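Local coordinates for protein aldolase (Klebsiella pneumoniae, PDB 6VOQ) that binds a zinc ion and is an aldolase-like protein of the class II aldolase and adducin N-terminal domain family, with an AraD-like alpha/beta fold, at residues Val76-Ala81 and Ala159-Val164; Val93-His98 and Asn175-Leu180; Val60-Glu65 and Ala81-Asn86; Gly29-Leu34 and Ala47-Leu52. All coordinates share one frame; numbering follows the deposited sequence.

Contact 1 (Val76-Ala81 and Ala159-Val164). With ZN (zinc ion), chain B.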
loop_
_atom_site.group_PDB
_atom_site.type_symbol
_atom_site.label_atom_id
_atom_site.label_comp_id
_atom_site.label_asym_id
_atom_site.label_seq_id
_atom_site.Cartn_x
_atom_site.Cartn_y
_atom_site.Cartn_z
ATOM N N VAL A 76 8.970 19.544 -18.118
ATOM C CA VAL A 76 9.777 20.608 -17.533
ATOM C C VAL A 76 9.398 21.956 -18.127
ATOM O O VAL A 76 9.622 22.997 -17.500
ATOM C CB VAL A 76 11.278 20.287 -17.715
ATOM C CG1 VAL A 76 12.163 21.433 -17.231
ATOM C CG2 VAL A 76 11.624 19.000 -16.971
ATOM N N THR A 77 8.791 21.951 -19.318
ATOM C CA THR A 77 8.255 23.175 -19.905
ATOM C C THR A 77 7.362 23.928 -18.922
ATOM O O THR A 77 7.508 25.144 -18.747
ATOM C CB THR A 77 7.482 22.849 -21.184
ATOM O OG1 THR A 77 8.371 22.265 -22.142
ATOM C CG2 THR A 77 6.905 24.121 -21.782
ATOM N N PHE A 78 6.425 23.234 -18.269
ATOM C CA PHE A 78 5.564 23.970 -17.351
ATOM C C PHE A 78 6.139 24.057 -15.943
ATOM O O PHE A 78 5.644 24.848 -15.141
ATOM C CB PHE A 78 4.124 23.402 -17.333
ATOM C CG PHE A 78 3.980 21.980 -16.824
ATOM C CD1 PHE A 78 4.192 21.660 -15.493
ATOM C CD2 PHE A 78 3.531 20.987 -17.668
ATOM C CE1 PHE A 78 4.030 20.364 -15.042
ATOM C CE2 PHE A 78 3.353 19.685 -17.222
ATOM C CZ PHE A 78 3.603 19.373 -15.914
ATOM N N HIS A 79 7.174 23.279 -15.623
ATOM C CA HIS A 79 7.985 23.591 -14.452
ATOM C C HIS A 79 8.561 24.996 -14.562
ATOM O O HIS A 79 8.453 25.800 -13.631
ATOM C CB HIS A 79 9.124 22.588 -14.319
ATOM C CG HIS A 79 8.718 21.269 -13.758
ATOM N ND1 HIS A 79 9.314 20.726 -12.640
ATOM C CD2 HIS A 79 7.801 20.366 -14.176
ATOM C CE1 HIS A 79 8.772 19.549 -12.385
ATOM N NE2 HIS A 79 7.850 19.309 -13.301
ATOM N N ARG A 80 9.199 25.297 -15.699
ATOM C CA ARG A 80 9.846 26.591 -15.891
ATOM C C ARG A 80 8.862 27.737 -15.759
ATOM O O ARG A 80 9.195 28.767 -15.166
ATOM C CB ARG A 80 10.523 26.646 -17.262
ATOM C CG ARG A 80 11.611 25.600 -17.439
ATOM C CD ARG A 80 12.427 25.836 -18.691
ATOM N NE ARG A 80 11.780 25.296 -19.878
ATOM C CZ ARG A 80 11.254 26.037 -20.847
ATOM N NH1 ARG A 80 11.292 27.363 -20.777
ATOM N NH2 ARG A 80 10.695 25.446 -21.895
ATOM N N ALA A 81 7.651 27.579 -16.302
ATOM C CA ALA A 81 6.640 28.622 -16.184
ATOM C C ALA A 81 6.424 29.032 -14.734
ATOM O O ALA A 81 6.289 30.225 -14.442
ATOM C CB ALA A 81 5.324 28.157 -16.810
ATOM N N ALA A 159 -6.192 19.505 -14.231
ATOM C CA ALA A 159 -7.364 18.656 -14.381
ATOM C C ALA A 159 -7.042 17.462 -15.272
ATOM O O ALA A 159 -6.269 17.576 -16.224
ATOM C CB ALA A 159 -8.521 19.465 -14.962
ATOM N N ASN A 160 -7.625 16.308 -14.939
ATOM C CA ASN A 160 -7.419 15.066 -15.693
ATOM C C ASN A 160 -5.936 14.749 -15.860
ATOM O O ASN A 160 -5.488 14.311 -16.921
ATOM C CB ASN A 160 -8.093 15.123 -17.062
ATOM C CG ASN A 160 -9.561 15.401 -16.976
ATOM O OD1 ASN A 160 -10.001 16.547 -17.113
ATOM N ND2 ASN A 160 -10.341 14.356 -16.753
ATOM N N HIS A 161 -5.163 14.972 -14.806
ATOM C CA HIS A 161 -3.722 14.869 -14.945
ATOM C C HIS A 161 -3.051 14.583 -13.612
ATOM O O HIS A 161 -2.668 13.439 -13.345
ATOM C CB HIS A 161 -3.176 16.151 -15.555
ATOM C CG HIS A 161 -1.741 16.059 -15.966
ATOM N ND1 HIS A 161 -1.164 16.945 -16.847
ATOM C CD2 HIS A 161 -0.770 15.183 -15.622
ATOM C CE1 HIS A 161 0.103 16.622 -17.025
ATOM N NE2 HIS A 161 0.367 15.555 -16.293
ATOM N N GLY A 162 -2.888 15.615 -12.777
ATOM C CA GLY A 162 -2.243 15.462 -11.494
ATOM C C GLY A 162 -1.678 16.752 -10.917
ATOM O O GLY A 162 -1.784 17.832 -11.516
ATOM N N PRO A 163 -1.058 16.651 -9.735
ATOM C CA PRO A 163 -0.575 17.844 -9.035
ATOM C C PRO A 163 0.785 18.334 -9.510
ATOM O O PRO A 163 1.629 17.577 -9.995
ATOM C CB PRO A 163 -0.478 17.364 -7.584
ATOM C CG PRO A 163 -0.143 15.945 -7.721
ATOM C CD PRO A 163 -0.950 15.457 -8.881
ATOM N N VAL A 164 0.988 19.634 -9.333
ATOM C CA VAL A 164 2.266 20.302 -9.529
ATOM C C VAL A 164 2.496 21.109 -8.258
ATOM O O VAL A 164 1.712 22.016 -7.953
ATOM C CB VAL A 164 2.266 21.211 -10.767
ATOM C CG1 VAL A 164 3.567 22.019 -10.836
ATOM C CG2 VAL A 164 2.064 20.392 -12.030
HETATM ZN ZN ZN B . 2.247 14.595 -15.900
#
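Phe-78 reaches from helix 76-83 to the start of strand 162-167, where its ring meets Val-164 closely and His-161 only loosely. The tight end is a methyl-on-ring contact: CE1 of Phe-78 lies 3.6 Å from CG2 of Val-164, and the two side chains meet at a slant. Val-164 presents this methyl because its other branch, CG1, stands anti to the backbone N (chi1 173°). On the helix side, CG of Phe-78 is set between its own N and carbonyl carbon (chi1 64°), a choice that swings the ring off the helix toward the strand. At the loose end, CE2 of Phe-78 comes no nearer than 4.5 Å to CE1 of His-161, so the aromatic ring flanks the imidazole without a close fit. That imidazole is a zinc ligand, its NE2 2.1 Å from the zinc ion, and Glu-75, His-94 and His-96 complete the site. His-161 and Gly-162 form a classic beta bulge opposite Leu-158, an irregularity at the entry to the strand, next to the metal ligand. Solvent borders the far side of the helix, at Thr-77, while all three touching residues are buried. Helix 140-149 covers Phe-78 through Ile-142, Ala-143 and Leu-146; strand 155-158 packs against both Phe-78 and Val-164, and strand 91-94 also adjoins the valine.

Contact 2 (Val93-His98 and Asn175-Leu180). With ZN (zinc ion), chain B.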
loop_
_atom_site.group_PDB
_atom_site.type_symbol
_atom_site.label_atom_id
_atom_site.label_comp_id
_atom_site.label_asym_id
_atom_site.label_seq_id
_atom_site.Cartn_x
_atom_site.Cartn_y
_atom_site.Cartn_z
ATOM N N VAL A 93 7.722 19.439 -7.589
ATOM C CA VAL A 93 7.429 18.017 -7.652
ATOM C C VAL A 93 6.160 17.870 -8.471
ATOM O O VAL A 93 5.126 18.460 -8.140
ATOM C CB VAL A 93 7.270 17.412 -6.249
ATOM C CG1 VAL A 93 6.568 16.047 -6.303
ATOM C CG2 VAL A 93 8.625 17.293 -5.590
ATOM N N HIS A 94 6.246 17.134 -9.566
ATOM C CA HIS A 94 5.073 16.800 -10.354
ATOM C C HIS A 94 4.891 15.292 -10.334
ATOM O O HIS A 94 5.805 14.547 -10.699
ATOM C CB HIS A 94 5.190 17.292 -11.787
ATOM C CG HIS A 94 4.107 16.763 -12.670
ATOM N ND1 HIS A 94 2.768 16.965 -12.402
ATOM C CD2 HIS A 94 4.157 16.009 -13.792
ATOM C CE1 HIS A 94 2.042 16.379 -13.337
ATOM N NE2 HIS A 94 2.860 15.790 -14.191
ATOM N N LEU A 95 3.721 14.849 -9.902
ATOM C CA LEU A 95 3.402 13.435 -9.834
ATOM C C LEU A 95 2.002 13.214 -10.375
ATOM O O LEU A 95 1.196 14.140 -10.458
ATOM C CB LEU A 95 3.462 12.908 -8.399
ATOM C CG LEU A 95 4.789 12.958 -7.676
ATOM C CD1 LEU A 95 4.507 12.669 -6.229
ATOM C CD2 LEU A 95 5.739 11.936 -8.269
ATOM N N HIS A 96 1.722 11.973 -10.752
ATOM C CA HIS A 96 0.348 11.534 -10.952
ATOM C C HIS A 96 -0.130 10.751 -9.745
ATOM O O HIS A 96 -0.681 9.653 -9.890
ATOM C CB HIS A 96 0.219 10.707 -12.229
ATOM C CG HIS A 96 0.711 11.410 -13.454
ATOM N ND1 HIS A 96 0.718 10.815 -14.698
ATOM C CD2 HIS A 96 1.214 12.653 -13.630
ATOM C CE1 HIS A 96 1.213 11.659 -15.585
ATOM N NE2 HIS A 96 1.523 12.781 -14.962
ATOM N N SER A 97 0.110 11.280 -8.542
ATOM C CA SER A 97 -0.232 10.539 -7.334
ATOM C C SER A 97 -1.737 10.302 -7.299
ATOM O O SER A 97 -2.526 11.128 -7.771
ATOM C CB SER A 97 0.263 11.276 -6.079
ATOM O OG SER A 97 -0.256 12.598 -5.967
ATOM N N HIS A 98 -2.130 9.141 -6.771
ATOM C CA HIS A 98 -3.413 8.556 -7.141
ATOM C C HIS A 98 -4.582 9.470 -6.777
ATOM O O HIS A 98 -5.416 9.808 -7.627
ATOM C CB HIS A 98 -3.588 7.190 -6.489
ATOM C CG HIS A 98 -4.915 6.580 -6.788
ATOM N ND1 HIS A 98 -5.222 6.037 -8.019
ATOM C CD2 HIS A 98 -6.053 6.523 -6.055
ATOM C CE1 HIS A 98 -6.475 5.620 -8.011
ATOM N NE2 HIS A 98 -7.004 5.906 -6.833
ATOM N N ASN A 175 7.513 17.088 0.743
ATOM C CA ASN A 175 6.657 17.053 1.923
ATOM C C ASN A 175 5.320 17.732 1.651
ATOM O O ASN A 175 4.270 17.227 2.059
ATOM C CB ASN A 175 7.360 17.713 3.112
ATOM C CG ASN A 175 8.538 16.901 3.630
ATOM O OD1 ASN A 175 8.717 15.734 3.271
ATOM N ND2 ASN A 175 9.351 17.520 4.485
ATOM N N ASN A 176 5.337 18.875 0.958
ATOM C CA ASN A 176 4.084 19.505 0.539
ATOM C C ASN A 176 3.254 18.574 -0.330
ATOM O O ASN A 176 2.035 18.483 -0.162
ATOM C CB ASN A 176 4.364 20.793 -0.225
ATOM C CG ASN A 176 4.989 21.842 0.640
ATOM O OD1 ASN A 176 4.932 21.762 1.865
ATOM N ND2 ASN A 176 5.583 22.845 0.012
ATOM N N THR A 177 3.902 17.895 -1.282
ATOM C CA THR A 177 3.192 16.966 -2.147
ATOM C C THR A 177 2.601 15.820 -1.348
ATOM O O THR A 177 1.452 15.422 -1.575
ATOM C CB THR A 177 4.130 16.417 -3.227
ATOM O OG1 THR A 177 4.710 17.506 -3.948
ATOM C CG2 THR A 177 3.364 15.538 -4.188
ATOM N N GLU A 178 3.379 15.267 -0.415
ATOM C CA GLU A 178 2.873 14.159 0.378
ATOM C C GLU A 178 1.719 14.607 1.258
ATOM O O GLU A 178 0.750 13.865 1.436
ATOM C CB GLU A 178 3.993 13.554 1.214
ATOM C CG GLU A 178 4.931 12.708 0.407
ATOM C CD GLU A 178 6.198 12.402 1.146
ATOM O OE1 GLU A 178 6.786 13.336 1.710
ATOM O OE2 GLU A 178 6.605 11.229 1.166
ATOM N N GLU A 179 1.803 15.819 1.808
ATOM C CA GLU A 179 0.695 16.348 2.591
ATOM C C GLU A 179 -0.543 16.546 1.722
ATOM O O GLU A 179 -1.657 16.209 2.134
ATOM C CB GLU A 179 1.109 17.653 3.264
ATOM C CG GLU A 179 0.106 18.165 4.281
ATOM C CD GLU A 179 -0.043 17.230 5.469
ATOM O OE1 GLU A 179 0.991 16.726 5.965
ATOM O OE2 GLU A 179 -1.197 16.989 5.894
ATOM N N LEU A 180 -0.363 17.069 0.508
ATOM C CA LEU A 180 -1.497 17.261 -0.388
ATOM C C LEU A 180 -2.124 15.931 -0.771
ATOM O O LEU A 180 -3.352 15.793 -0.766
ATOM C CB LEU A 180 -1.057 18.007 -1.641
ATOM C CG LEU A 180 -1.083 19.513 -1.560
ATOM C CD1 LEU A 180 -0.277 20.060 -2.729
ATOM C CD2 LEU A 180 -2.531 20.010 -1.567
HETATM ZN ZN ZN B . 2.247 14.595 -15.900
#
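The His-X-His metal motif at the end of strand 91-94 has a second face, where Val-93 and Leu-95 pack on Thr-177 of helix 170-190 while His-94 and His-96 bind zinc. Neighbouring residues thus serve different parts of the fold: the CB atoms of Val-93 and Leu-95 are directed toward the helix, that of His-94 away from it. Thr-177 sits against both aliphatic side chains. Its OG1 lies 3.3 Å from CG1 of Val-93, and its CG2 is 3.7 Å from CD1 of Leu-95. The same CG2 is also 3.9 Å from CG1 of Val-93, so one methyl bridges the valine and the leucine. Thr-177 achieves this with CG2 anti to its backbone N and OG1 beside that N (chi1 -56°), which brings the hydroxyl to Ala-173 O one helical turn earlier, its hydrogen-bond partner. On the metal face, NE2 of His-94 and NE2 of His-96 each stand 2.2 Å from the zinc ion, with CE1 of His-94 in the plane of the His-96 ring, at its edge. Glu-75 and His-161 supply the other protein ligands. A second-shell bond from His-94 ND1 to Pro-163 O helps fix the rotation of that imidazole, and Tyr-121 of the second subunit stacks on His-96. The chemistry is therefore divided: the buried threonine oxygen packs against Val-93 but, bonded to Ala-173 O, needs no partner on the strand, CG2 supplies the apolar contact to Leu-95, and metal coordination stays on the other side.

Contact 3 (Val60-Glu65 and Ala81-Asn86)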
loop_
_atom_site.group_PDB
_atom_site.type_symbol
_atom_site.label_atom_id
_atom_site.label_comp_id
_atom_site.label_asym_id
_atom_site.label_seq_id
_atom_site.Cartn_x
_atom_site.Cartn_y
_atom_site.Cartn_z
ATOM N N VAL A 60 18.842 22.575 -17.526
ATOM C CA VAL A 60 18.257 23.456 -18.528
ATOM C C VAL A 60 18.142 24.850 -17.914
ATOM O O VAL A 60 18.009 24.997 -16.694
ATOM C CB VAL A 60 16.882 22.901 -18.992
ATOM C CG1 VAL A 60 15.979 22.654 -17.802
ATOM C CG2 VAL A 60 16.212 23.819 -19.987
ATOM N N THR A 61 18.246 25.880 -18.753
ATOM C CA THR A 61 17.977 27.242 -18.307
ATOM C C THR A 61 16.470 27.458 -18.189
ATOM O O THR A 61 15.669 26.756 -18.812
ATOM C CB THR A 61 18.556 28.285 -19.269
ATOM O OG1 THR A 61 17.769 28.332 -20.470
ATOM C CG2 THR A 61 20.004 27.969 -19.623
ATOM N N LEU A 62 16.085 28.456 -17.386
ATOM C CA LEU A 62 14.667 28.757 -17.226
ATOM C C LEU A 62 14.014 29.167 -18.543
ATOM O O LEU A 62 12.786 29.097 -18.663
ATOM C CB LEU A 62 14.482 29.849 -16.171
ATOM C CG LEU A 62 14.764 29.426 -14.725
ATOM C CD1 LEU A 62 14.403 30.531 -13.749
ATOM C CD2 LEU A 62 14.015 28.147 -14.374
ATOM N N GLN A 63 14.799 29.565 -19.541
ATOM C CA GLN A 63 14.261 29.931 -20.841
ATOM C C GLN A 63 14.216 28.761 -21.811
ATOM O O GLN A 63 13.844 28.956 -22.973
ATOM C CB GLN A 63 15.074 31.081 -21.447
ATOM C CG GLN A 63 15.038 32.349 -20.618
ATOM C CD GLN A 63 15.919 32.249 -19.381
ATOM O OE1 GLN A 63 17.010 31.664 -19.421
ATOM N NE2 GLN A 63 15.447 32.812 -18.271
ATOM N N GLY A 64 14.590 27.562 -21.367
ATOM C CA GLY A 64 14.417 26.351 -22.146
ATOM C C GLY A 64 15.644 25.811 -22.852
ATOM O O GLY A 64 15.516 24.847 -23.613
ATOM N N GLU A 65 16.820 26.386 -22.627
ATOM C CA GLU A 65 18.028 25.925 -23.298
ATOM C C GLU A 65 18.616 24.742 -22.536
ATOM O O GLU A 65 18.881 24.839 -21.335
ATOM C CB GLU A 65 19.035 27.064 -23.404
ATOM C CG GLU A 65 19.949 26.986 -24.603
ATOM C CD GLU A 65 21.183 27.865 -24.453
ATOM O OE1 GLU A 65 22.258 27.461 -24.952
ATOM O OE2 GLU A 65 21.081 28.955 -23.841
ATOM N N ALA A 81 7.651 27.579 -16.302
ATOM C CA ALA A 81 6.640 28.622 -16.184
ATOM C C ALA A 81 6.424 29.032 -14.734
ATOM O O ALA A 81 6.289 30.225 -14.442
ATOM C CB ALA A 81 5.324 28.157 -16.810
ATOM N N VAL A 82 6.433 28.068 -13.811
ATOM C CA VAL A 82 6.271 28.393 -12.395
ATOM C C VAL A 82 7.468 29.189 -11.883
ATOM O O VAL A 82 7.309 30.237 -11.249
ATOM C CB VAL A 82 6.058 27.112 -11.572
ATOM C CG1 VAL A 82 5.953 27.456 -10.083
ATOM C CG2 VAL A 82 4.833 26.371 -12.061
ATOM N N TYR A 83 8.682 28.687 -12.127
ATOM C CA TYR A 83 9.881 29.380 -11.664
ATOM C C TYR A 83 9.922 30.815 -12.165
ATOM O O TYR A 83 10.312 31.719 -11.425
ATOM C CB TYR A 83 11.141 28.650 -12.127
ATOM C CG TYR A 83 11.388 27.329 -11.448
ATOM C CD1 TYR A 83 11.838 27.278 -10.139
ATOM C CD2 TYR A 83 11.189 26.126 -12.126
ATOM C CE1 TYR A 83 12.076 26.065 -9.521
ATOM C CE2 TYR A 83 11.407 24.913 -11.511
ATOM C CZ TYR A 83 11.858 24.887 -10.212
ATOM O OH TYR A 83 12.096 23.686 -9.588
ATOM N N LEU A 84 9.534 31.039 -13.425
ATOM C CA LEU A 84 9.630 32.355 -14.041
ATOM C C LEU A 84 8.634 33.356 -13.475
ATOM O O LEU A 84 8.722 34.542 -13.816
ATOM C CB LEU A 84 9.439 32.235 -15.554
ATOM C CG LEU A 84 10.587 31.614 -16.339
ATOM C CD1 LEU A 84 10.086 31.184 -17.702
ATOM C CD2 LEU A 84 11.740 32.608 -16.479
ATOM N N HIS A 85 7.694 32.921 -12.630
ATOM C CA HIS A 85 6.712 33.829 -12.050
ATOM C C HIS A 85 6.532 33.593 -10.556
ATOM O O HIS A 85 5.482 33.920 -9.995
ATOM C CB HIS A 85 5.385 33.716 -12.795
ATOM C CG HIS A 85 5.505 34.120 -14.222
ATOM N ND1 HIS A 85 5.893 33.241 -15.208
ATOM C CD2 HIS A 85 5.390 35.328 -14.818
ATOM C CE1 HIS A 85 5.976 33.881 -16.359
ATOM N NE2 HIS A 85 5.673 35.149 -16.151
ATOM N N ASN A 86 7.548 33.044 -9.899
ATOM C CA ASN A 86 7.545 32.907 -8.448
ATOM C C ASN A 86 8.973 32.749 -7.954
ATOM O O ASN A 86 9.510 31.635 -7.974
ATOM C CB ASN A 86 6.699 31.711 -8.014
ATOM C CG ASN A 86 6.682 31.530 -6.516
ATOM O OD1 ASN A 86 7.162 32.384 -5.775
ATOM N ND2 ASN A 86 6.114 30.416 -6.056
#
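A type I beta turn from Thr-61 to Gly-64 brings Leu-62 up to the C-terminal part of helix 76-83, where CA of Leu-62 and CA of Leu-84 are 7.0 Å apart and a second type I turn, from Tyr-83 to Asn-86, follows. The first turn caps the beta hairpin of strands 58-60 and 66-68, so the contact sets a hairpin tip against a helix end. Leu-62 contributes the largest share. Its CD2 lies 3.7 Å from CB of Tyr-83 and the two side chains cross at about a right angle, the methyl meeting the root of the tyrosine. The phenol itself leads away, to hydrogen-bond Ser-32. The exposed Leu-84 adds a second contact: its CD1 is 3.5 Å from Leu-62 O, and its CD2 is 3.9 Å from Leu-62 CB. Gln-63 starts outward but bends at chi2 (75°), which carries NE2 to 4.1 Å from CD2 of Leu-84, a peripheral touch. Leu-62 O also accepts a hydrogen bond from Arg-80 NH1, a polar tie beside the apolar one, and Leu-40 of strand 40-42 packs on both Leu-62 and Tyr-83. Within the hairpin tip, Thr-61 OG1 accepts a hydrogen bond from Glu-65 N. Past the helix, His-85 folds back so that its ND1 donates to Ala-81 O at 3.1 Å, nearly straight at 169° and lying in the imidazole plane.

Contact 4 (Gly29-Leu34 and Ala47-Leu52)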
loop_
_atom_site.group_PDB
_atom_site.type_symbol
_atom_site.label_atom_id
_atom_site.label_comp_id
_atom_site.label_asym_id
_atom_site.label_seq_id
_atom_site.Cartn_x
_atom_site.Cartn_y
_atom_site.Cartn_z
ATOM N N GLY A 29 5.777 11.231 -13.729
ATOM C CA GLY A 29 6.305 12.126 -12.724
ATOM C C GLY A 29 7.641 12.717 -13.128
ATOM O O GLY A 29 8.392 12.150 -13.928
ATOM N N ASN A 30 7.942 13.883 -12.570
ATOM C CA ASN A 30 9.235 14.509 -12.785
ATOM C C ASN A 30 9.520 15.468 -11.636
ATOM O O ASN A 30 8.605 15.945 -10.960
ATOM C CB ASN A 30 9.290 15.227 -14.133
ATOM C CG ASN A 30 8.009 15.946 -14.458
ATOM O OD1 ASN A 30 7.772 17.054 -13.985
ATOM N ND2 ASN A 30 7.170 15.319 -15.272
ATOM N N LEU A 31 10.803 15.718 -11.412
ATOM C CA LEU A 31 11.274 16.594 -10.355
ATOM C C LEU A 31 12.150 17.666 -10.978
ATOM O O LEU A 31 12.845 17.418 -11.968
ATOM C CB LEU A 31 12.068 15.813 -9.271
ATOM C CG LEU A 31 11.462 14.472 -8.817
ATOM C CD1 LEU A 31 12.407 13.687 -7.919
ATOM C CD2 LEU A 31 10.130 14.687 -8.116
ATOM N N SER A 32 12.099 18.867 -10.407
ATOM C CA SER A 32 13.050 19.908 -10.776
ATOM C C SER A 32 13.440 20.715 -9.542
ATOM O O SER A 32 12.694 20.783 -8.559
ATOM C CB SER A 32 12.488 20.834 -11.865
ATOM O OG SER A 32 11.452 21.671 -11.369
ATOM N N LEU A 33 14.618 21.330 -9.608
ATOM C CA LEU A 33 15.068 22.221 -8.547
ATOM C C LEU A 33 16.042 23.242 -9.123
ATOM O O LEU A 33 16.791 22.953 -10.062
ATOM C CB LEU A 33 15.718 21.446 -7.388
ATOM C CG LEU A 33 16.945 20.561 -7.659
ATOM C CD1 LEU A 33 18.234 21.359 -7.639
ATOM C CD2 LEU A 33 17.030 19.438 -6.632
ATOM N N LEU A 34 16.028 24.438 -8.543
ATOM C CA LEU A 34 16.928 25.502 -8.967
ATOM C C LEU A 34 18.342 25.237 -8.470
ATOM O O LEU A 34 18.555 24.969 -7.286
ATOM C CB LEU A 34 16.445 26.851 -8.439
ATOM C CG LEU A 34 15.524 27.620 -9.384
ATOM C CD1 LEU A 34 15.055 28.917 -8.738
ATOM C CD2 LEU A 34 16.234 27.886 -10.706
ATOM N N ALA A 47 12.075 8.889 -18.099
ATOM C CA ALA A 47 12.755 8.377 -16.923
ATOM C C ALA A 47 11.762 7.762 -15.948
ATOM O O ALA A 47 10.560 8.040 -15.979
ATOM C CB ALA A 47 13.544 9.487 -16.229
ATOM N N CYS A 48 12.294 6.911 -15.078
ATOM C CA CYS A 48 11.541 6.287 -14.001
ATOM C C CYS A 48 12.136 6.766 -12.683
ATOM O O CYS A 48 13.335 6.591 -12.441
ATOM C CB CYS A 48 11.588 4.758 -14.117
ATOM S SG CYS A 48 11.032 3.838 -12.667
ATOM N N LEU A 49 11.303 7.390 -11.846
ATOM C CA LEU A 49 11.804 8.038 -10.638
ATOM C C LEU A 49 12.555 7.086 -9.720
ATOM O O LEU A 49 13.372 7.541 -8.913
ATOM C CB LEU A 49 10.652 8.680 -9.874
ATOM C CG LEU A 49 10.040 9.870 -10.608
ATOM C CD1 LEU A 49 9.049 10.588 -9.715
ATOM C CD2 LEU A 49 11.138 10.808 -11.069
ATOM N N GLY A 50 12.298 5.788 -9.811
ATOM C CA GLY A 50 13.065 4.856 -9.020
ATOM C C GLY A 50 14.376 4.422 -9.628
ATOM O O GLY A 50 15.079 3.616 -9.021
ATOM N N GLU A 51 14.732 4.927 -10.809
ATOM C CA GLU A 51 15.934 4.507 -11.525
ATOM C C GLU A 51 16.726 5.715 -12.027
ATOM O O GLU A 51 17.346 5.672 -13.091
ATOM C CB GLU A 51 15.585 3.577 -12.691
ATOM C CG GLU A 51 14.617 2.431 -12.360
ATOM C CD GLU A 51 15.321 1.141 -11.976
ATOM O OE1 GLU A 51 14.787 0.405 -11.116
ATOM O OE2 GLU A 51 16.404 0.858 -12.536
ATOM N N LEU A 52 16.732 6.807 -11.269
ATOM C CA LEU A 52 17.445 8.010 -11.684
ATOM C C LEU A 52 18.957 7.841 -11.535
ATOM O O LEU A 52 19.441 7.095 -10.681
ATOM C CB LEU A 52 16.977 9.218 -10.870
ATOM C CG LEU A 52 15.523 9.642 -11.093
ATOM C CD1 LEU A 52 15.170 10.846 -10.238
ATOM C CD2 LEU A 52 15.270 9.920 -12.573
#
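Ser-32 OG is gripped by both His-79 ND1 and Tyr-83 OH on one face of strand 30-34, whereas Leu-31, directed to the other face, meets Leu-49 of the loop between strands 40-42 and 58-60. The strand runs antiparallel to its neighbours 40-42 and 91-94 in the central mixed sheet, and this loop covers its N-terminal end. Leu-49 does the touching on the loop side. Its CD2 lies 4.3 Å from CG of Leu-31 and 4.2 Å from Gly-29 O, so one methyl faces both a side chain and a carbonyl. The other methyl, CD1 of Leu-49, stands 4.4 Å from CA of Gly-29. With CG of Leu-49 beside its own N (chi1 -68°), both branches are carried toward the strand. The approaches are modest throughout, a purely van der Waals join. Gly-29 has backbone angles of 106° and 155°, which suit a residue lacking CB, and the bare backbone there lets the leucine lie over it. Met-11 of helix 4-20 packs on Leu-31 as well, while Ala-24 borders Leu-49. Asn-30 points its CB away from the loop; its side chain is about 5 Å from the zinc ion, and ND2 makes a weak hydrogen bond to the metal ligand Glu-75. The backbone turns back at Leu-49 and Gly-50, with Glu-51 N bonded to Cys-48 O at 2.7 Å.

From the N terminus, contact 4 comes first, closing a short loop of 12 residues that contains strand 40-42. Contact 3 follows in series, with 15 residues between its segments, and joins the hairpin tip to the end of helix 76-83. That helix also opens contact 1, so contacts 1 and 3 cross and share Ala-81. Contact 1 spans 77 residues to reach strand 162-167, and contact 2, spanning 76, crosses it on the way to helix 170-190; none of the four nests inside another. Contacts 1 and 2 meet at the zinc ion, on adjacent strands, and contact 4 adjoins contact 2 across the neighbouring strand pair 30-34 and 91-94.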